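PDB 3WZ1: beta-agarase AgaA, which cleaves the beta-1,4-galactosidic linkages of agarose from within the chain through its GH16 catalytic domain, releasing mainly neoagarotetraose. Local coordinates for residues P64-V69 with A75-R80; A36-R41 with W46-I51. All blocks are in the same frame, centred on the assembly; numbering follows the deposited sequence.

Contact 1. Residues P64-V69 with A75-R80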
loop_
_atom_site.group_PDB
_atom_site.type_symbol
_atom_site.label_atom_id
_atom_site.label_comp_id
_atom_site.label_asym_id
_atom_site.label_seq_id
_atom_site.Cartn_x
_atom_site.Cartn_y
_atom_site.Cartn_z
ATOM N N PRO A 64 -7.415 -2.008 -15.931
ATOM C CA PRO A 64 -8.114 -0.804 -15.488
ATOM C C PRO A 64 -9.542 -1.070 -14.978
ATOM O O PRO A 64 -10.036 -0.338 -14.136
ATOM C CB PRO A 64 -8.065 0.122 -16.720
ATOM C CG PRO A 64 -7.859 -0.791 -17.863
ATOM C CD PRO A 64 -7.027 -1.924 -17.351
ATOM N N HIS A 65 -10.204 -2.093 -15.503
ATOM C CA HIS A 65 -11.603 -2.347 -15.123
ATOM C C HIS A 65 -11.754 -3.121 -13.816
ATOM O O HIS A 65 -12.855 -3.498 -13.458
ATOM C CB HIS A 65 -12.357 -3.041 -16.242
ATOM C CG HIS A 65 -12.313 -2.287 -17.531
ATOM N ND1 HIS A 65 -12.594 -2.864 -18.751
ATOM C CD2 HIS A 65 -11.997 -0.999 -17.786
ATOM C CE1 HIS A 65 -12.446 -1.964 -19.704
ATOM N NE2 HIS A 65 -12.080 -0.822 -19.149
ATOM N N TYR A 66 -10.628 -3.348 -13.143
ATOM C CA TYR A 66 -10.590 -4.017 -11.826
ATOM C C TYR A 66 -10.330 -3.023 -10.693
ATOM O O TYR A 66 -10.070 -3.430 -9.557
ATOM C CB TYR A 66 -9.609 -5.212 -11.859
ATOM C CG TYR A 66 -10.150 -6.318 -12.716
ATOM C CD1 TYR A 66 -10.209 -6.174 -14.106
ATOM C CD2 TYR A 66 -10.695 -7.470 -12.161
ATOM C CE1 TYR A 66 -10.749 -7.168 -14.902
ATOM C CE2 TYR A 66 -11.251 -8.462 -12.957
ATOM C CZ TYR A 66 -11.262 -8.297 -14.338
ATOM O OH TYR A 66 -11.832 -9.295 -15.128
ATOM N N SER A 67 -10.434 -1.737 -10.996
ATOM C CA SER A 67 -10.574 -0.683 -9.981
ATOM C C SER A 67 -11.815 0.145 -10.266
ATOM O O SER A 67 -12.188 0.342 -11.420
ATOM C CB SER A 67 -9.324 0.211 -9.973
ATOM O OG SER A 67 -9.096 0.813 -11.234
ATOM N N TYR A 68 -12.470 0.618 -9.210
ATOM C CA TYR A 68 -13.613 1.515 -9.346
ATOM C C TYR A 68 -13.841 2.194 -8.003
ATOM O O TYR A 68 -13.326 1.745 -6.975
ATOM C CB TYR A 68 -14.891 0.776 -9.815
ATOM C CG TYR A 68 -15.382 -0.315 -8.916
ATOM C CD1 TYR A 68 -14.888 -1.617 -9.023
ATOM C CD2 TYR A 68 -16.331 -0.054 -7.951
ATOM C CE1 TYR A 68 -15.348 -2.634 -8.192
ATOM C CE2 TYR A 68 -16.799 -1.068 -7.127
ATOM C CZ TYR A 68 -16.302 -2.343 -7.250
ATOM O OH TYR A 68 -16.760 -3.343 -6.405
ATOM N N VAL A 69 -14.594 3.277 -8.034
ATOM C CA VAL A 69 -14.933 4.020 -6.827
ATOM C C VAL A 69 -16.452 4.049 -6.721
ATOM O O VAL A 69 -17.144 4.496 -7.646
ATOM C CB VAL A 69 -14.336 5.444 -6.814
ATOM C CG1 VAL A 69 -14.599 6.102 -5.465
ATOM C CG2 VAL A 69 -12.838 5.408 -7.080
ATOM N N ALA A 75 -12.506 0.481 -4.643
ATOM C CA ALA A 75 -12.498 -0.974 -4.718
ATOM C C ALA A 75 -11.432 -1.411 -5.693
ATOM O O ALA A 75 -11.367 -0.902 -6.820
ATOM C CB ALA A 75 -13.852 -1.509 -5.174
ATOM N N ILE A 76 -10.591 -2.325 -5.230
ATOM C CA ILE A 76 -9.610 -3.025 -6.025
ATOM C C ILE A 76 -10.060 -4.477 -6.055
ATOM O O ILE A 76 -10.032 -5.170 -5.016
ATOM C CB ILE A 76 -8.217 -2.923 -5.388
ATOM C CG1 ILE A 76 -7.746 -1.482 -5.224
ATOM C CG2 ILE A 76 -7.197 -3.783 -6.146
ATOM C CD1 ILE A 76 -7.591 -0.707 -6.523
ATOM N N THR A 77 -10.437 -4.967 -7.229
ATOM C CA THR A 77 -10.947 -6.332 -7.326
ATOM C C THR A 77 -9.998 -7.223 -8.150
ATOM O O THR A 77 -8.886 -6.823 -8.510
ATOM C CB THR A 77 -12.417 -6.333 -7.773
ATOM O OG1 THR A 77 -13.015 -7.618 -7.529
ATOM C CG2 THR A 77 -12.553 -5.932 -9.224
ATOM N N SER A 78 -10.433 -8.455 -8.355
ATOM C CA SER A 78 -9.617 -9.515 -8.918
ATOM C C SER A 78 -10.501 -10.438 -9.743
ATOM O O SER A 78 -11.712 -10.566 -9.498
ATOM C CB SER A 78 -8.904 -10.301 -7.823
ATOM O OG SER A 78 -9.813 -10.887 -6.908
ATOM N N GLY A 79 -9.888 -11.089 -10.720
ATOM C CA GLY A 79 -10.581 -12.102 -11.516
ATOM C C GLY A 79 -9.604 -12.920 -12.307
ATOM O O GLY A 79 -8.465 -12.508 -12.511
ATOM N N ARG A 80 -10.040 -14.097 -12.737
ATOM C CA ARG A 80 -9.213 -14.940 -13.588
ATOM C C ARG A 80 -9.163 -14.337 -14.986
ATOM O O ARG A 80 -10.208 -13.929 -15.532
ATOM C CB ARG A 80 -9.785 -16.349 -13.670
ATOM C CG ARG A 80 -9.015 -17.279 -14.610
ATOM C CD ARG A 80 -7.611 -17.564 -14.130
ATOM N NE ARG A 80 -7.626 -18.353 -12.908
ATOM C CZ ARG A 80 -6.734 -18.280 -11.928
ATOM N NH1 ARG A 80 -5.688 -17.446 -11.985
ATOM N NH2 ARG A 80 -6.884 -19.063 -10.861
#
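Tyr68 lays one ring face on the methyl of Ala75 across a beta hairpin of the GH16 jelly roll, formed by strands 67-70 and 73-80. This CH-pi contact puts Ala75 CB 3.5 Å from the ring centroid, offset toward the rim, with CZ of Tyr68 its nearest atom. Tyr68 CG sits between its own backbone N and carbonyl carbon (chi1 60°), which folds the ring back over the neighbouring strand. Losing the ring to an alanine here would probably strip the Ala75 methyl of its aromatic cover and open a gap beside the strand. Tyr68 and Ala75 are an antiparallel hydrogen-bonded pair: Ala75 N donates to Tyr68 O at 2.8 Å, and Tyr68 N to Ala75 O at 3.0 Å. Next comes the non-hydrogen-bonded pair Ser67 and Ile76, where Ile76 CD1 lies 4.0 Å from Ser67 CB. Beyond the ladder, Thr77 CG2 meets the Tyr66 ring obliquely, 3.8 Å from Tyr66 CD2. That ring presents its edge to the backbone of Ser78, while Tyr66 O takes a nearly straight bond (174°) from Thr77 N. Farther out, Ile76 packs on Ile236 and Met238 of strand 232-239, and Thr77 OG1 is hydrogen-bonded to Thr263 OG1.

Contact 2. Residues A36-R41 with W46-I51; sequences AGKSTR and WKEGFI
Lys38 and Glu48 meet in a salt bridge, the one direct contact between 36-41 and 46-51, with Lys38 NZ 2.9 Å from Glu48 OE1. The two chains arrive from opposite directions. The ammonium reaches OE1 on its anti side, 23° out of the carboxylate plane. Bends at chi2 (-63°) and chi4 (-68°) curl the lysine so that NZ comes back to this oxygen; Lys38 CG, placed by chi1, lies 3.4 Å from Glu48 OE1. Lys38 NZ also donates to the backbone oxygens of Ala35 and Ser67, so the charge of this buried lysine is probably offset by the carboxylate and eased by the carbonyls. The other carboxylate oxygen, OE2, bonds to Tyr43 OH, and with both oxygens held the rotation of the group is probably restricted.

A water adds a second, indirect link: it accepts from Gly37 N at 2.9 Å and donates to Glu48 OE1 at 2.7 Å.

The segment 36-41 runs into the short helix 40-45, which leads into strand 46-48, paired antiparallel with strand 87-94 of the jelly roll; Ser39 is the helix N-cap, with OG bonded to Phe42 N.

Bonds inside 46-51 shape the chain after that strand. Lys47 NZ donates to Glu48 O at 2.9 Å and to Phe50 O at 2.7 Å, tying together the two carbonyls that bracket Gly49. The Phe50 ring carries Ile51 CG1 over the centre of one face, 3.6 Å above its plane.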
loop_
_atom_site.group_PDB
_atom_site.type_symbol
_atom_site.label_atom_id
_atom_site.label_comp_id
_atom_site.label_asym_id
_atom_site.label_seq_id
_atom_site.Cartn_x
_atom_site.Cartn_y
_atom_site.Cartn_z
ATOM N N ALA A 36 -15.053 1.119 -16.005
ATOM C CA ALA A 36 -14.688 1.601 -17.342
ATOM C C ALA A 36 -14.964 3.097 -17.422
ATOM O O ALA A 36 -16.129 3.512 -17.345
ATOM C CB ALA A 36 -15.493 0.847 -18.408
ATOM N N GLY A 37 -13.913 3.902 -17.547
ATOM C CA GLY A 37 -14.064 5.350 -17.751
ATOM C C GLY A 37 -13.877 6.197 -16.508
ATOM O O GLY A 37 -13.608 7.383 -16.613
ATOM N N LYS A 38 -14.037 5.590 -15.330
ATOM C CA LYS A 38 -13.824 6.297 -14.069
ATOM C C LYS A 38 -14.654 7.592 -14.002
ATOM O O LYS A 38 -15.844 7.569 -14.307
ATOM C CB LYS A 38 -12.323 6.508 -13.826
ATOM C CG LYS A 38 -11.504 5.226 -13.732
ATOM C CD LYS A 38 -11.942 4.373 -12.546
ATOM C CE LYS A 38 -10.943 3.260 -12.246
ATOM N NZ LYS A 38 -10.914 2.218 -13.323
ATOM N N SER A 39 -14.048 8.698 -13.586
ATOM C CA SER A 39 -14.754 9.969 -13.443
ATOM C C SER A 39 -13.779 11.128 -13.484
ATOM O O SER A 39 -12.570 10.956 -13.326
ATOM C CB SER A 39 -15.548 9.998 -12.149
ATOM O OG SER A 39 -14.699 10.293 -11.053
ATOM N N THR A 40 -14.311 12.333 -13.698
ATOM C CA THR A 40 -13.463 13.512 -13.717
ATOM C C THR A 40 -12.711 13.643 -12.382
ATOM O O THR A 40 -11.509 13.896 -12.363
ATOM C CB THR A 40 -14.292 14.771 -14.001
ATOM O OG1 THR A 40 -15.019 14.571 -15.222
ATOM C CG2 THR A 40 -13.403 15.966 -14.135
ATOM N N ARG A 41 -13.418 13.443 -11.276
ATOM C CA ARG A 41 -12.790 13.579 -9.955
ATOM C C ARG A 41 -11.687 12.535 -9.766
ATOM O O ARG A 41 -10.631 12.840 -9.214
ATOM C CB ARG A 41 -13.831 13.450 -8.846
ATOM C CG ARG A 41 -13.236 13.509 -7.441
ATOM C CD ARG A 41 -13.579 14.802 -6.729
ATOM N NE ARG A 41 -15.014 14.820 -6.446
ATOM C CZ ARG A 41 -15.581 14.537 -5.272
ATOM N NH1 ARG A 41 -14.846 14.223 -4.203
ATOM N NH2 ARG A 41 -16.908 14.590 -5.165
ATOM N N TRP A 46 -5.561 10.611 -9.806
ATOM C CA TRP A 46 -5.148 9.220 -10.046
ATOM C C TRP A 46 -5.063 8.857 -11.500
ATOM O O TRP A 46 -5.757 9.432 -12.345
ATOM C CB TRP A 46 -6.124 8.224 -9.386
ATOM C CG TRP A 46 -6.347 8.525 -7.918
ATOM C CD1 TRP A 46 -7.450 9.097 -7.364
ATOM C CD2 TRP A 46 -5.412 8.319 -6.849
ATOM N NE1 TRP A 46 -7.267 9.246 -6.002
ATOM C CE2 TRP A 46 -6.026 8.776 -5.667
ATOM C CE3 TRP A 46 -4.129 7.764 -6.771
ATOM C CZ2 TRP A 46 -5.384 8.722 -4.427
ATOM C CZ3 TRP A 46 -3.501 7.705 -5.541
ATOM C CH2 TRP A 46 -4.127 8.179 -4.394
ATOM N N LYS A 47 -4.218 7.883 -11.781
ATOM C CA LYS A 47 -4.257 7.172 -13.054
ATOM C C LYS A 47 -4.519 5.697 -12.781
ATOM O O LYS A 47 -4.190 5.184 -11.694
ATOM C CB LYS A 47 -2.937 7.356 -13.824
ATOM C CG LYS A 47 -1.727 6.669 -13.176
ATOM C CD LYS A 47 -0.410 6.776 -13.941
ATOM C CE LYS A 47 -0.372 5.931 -15.218
ATOM N NZ LYS A 47 -0.369 4.429 -15.158
ATOM N N GLU A 48 -5.102 4.997 -13.759
ATOM C CA GLU A 48 -5.193 3.537 -13.660
ATOM C C GLU A 48 -3.817 2.937 -13.898
ATOM O O GLU A 48 -3.032 3.470 -14.696
ATOM C CB GLU A 48 -6.193 2.984 -14.672
ATOM C CG GLU A 48 -7.628 3.380 -14.325
ATOM C CD GLU A 48 -8.468 3.724 -15.532
ATOM O OE1 GLU A 48 -9.579 3.171 -15.657
ATOM O OE2 GLU A 48 -8.001 4.583 -16.335
ATOM N N GLY A 49 -3.528 1.828 -13.239
ATOM C CA GLY A 49 -2.279 1.087 -13.435
ATOM C C GLY A 49 -1.179 1.478 -12.479
ATOM O O GLY A 49 -1.434 1.695 -11.293
ATOM N N PHE A 50 0.029 1.586 -13.027
ATOM C CA PHE A 50 1.287 1.592 -12.283
ATOM C C PHE A 50 2.043 2.860 -12.668
ATOM O O PHE A 50 1.535 3.723 -13.416
ATOM C CB PHE A 50 2.041 0.286 -12.679
ATOM C CG PHE A 50 3.364 0.035 -11.986
ATOM C CD1 PHE A 50 3.481 -0.005 -10.604
ATOM C CD2 PHE A 50 4.508 -0.224 -12.736
ATOM C CE1 PHE A 50 4.696 -0.249 -9.999
ATOM C CE2 PHE A 50 5.729 -0.484 -12.121
ATOM C CZ PHE A 50 5.821 -0.504 -10.740
ATOM N N ILE A 51 3.266 3.005 -12.159
ATOM C CA ILE A 51 4.100 4.169 -12.517
ATOM C C ILE A 51 4.590 4.122 -13.959
ATOM O O ILE A 51 5.028 5.152 -14.490
ATOM C CB ILE A 51 5.301 4.367 -11.569
ATOM C CG1 ILE A 51 6.172 3.106 -11.495
ATOM C CG2 ILE A 51 4.825 4.760 -10.178
ATOM C CD1 ILE A 51 7.539 3.362 -10.911
HETATM O O HOH W 1 -11.092 3.346 -17.870
#

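Along the chain the two contacts come in series: 36-41 and 46-51 are complete before the hairpin of contact 1 begins at 64-69. Their centres lie about 11 Å apart, on the same side of the catalytic domain. Both reach strand 87-94, which pairs antiparallel with 46-48 and with 73-80. They also touch directly, through Lys38 and through Pro64 CB, 3.6 Å from Glu48 OE1. Through its ammonium, Lys38 thus links the loop before helix 40-45 both to strand 46-48 and to the hairpin. Both contacts are away from the predicted catalytic residues and belong to the jelly-roll framework.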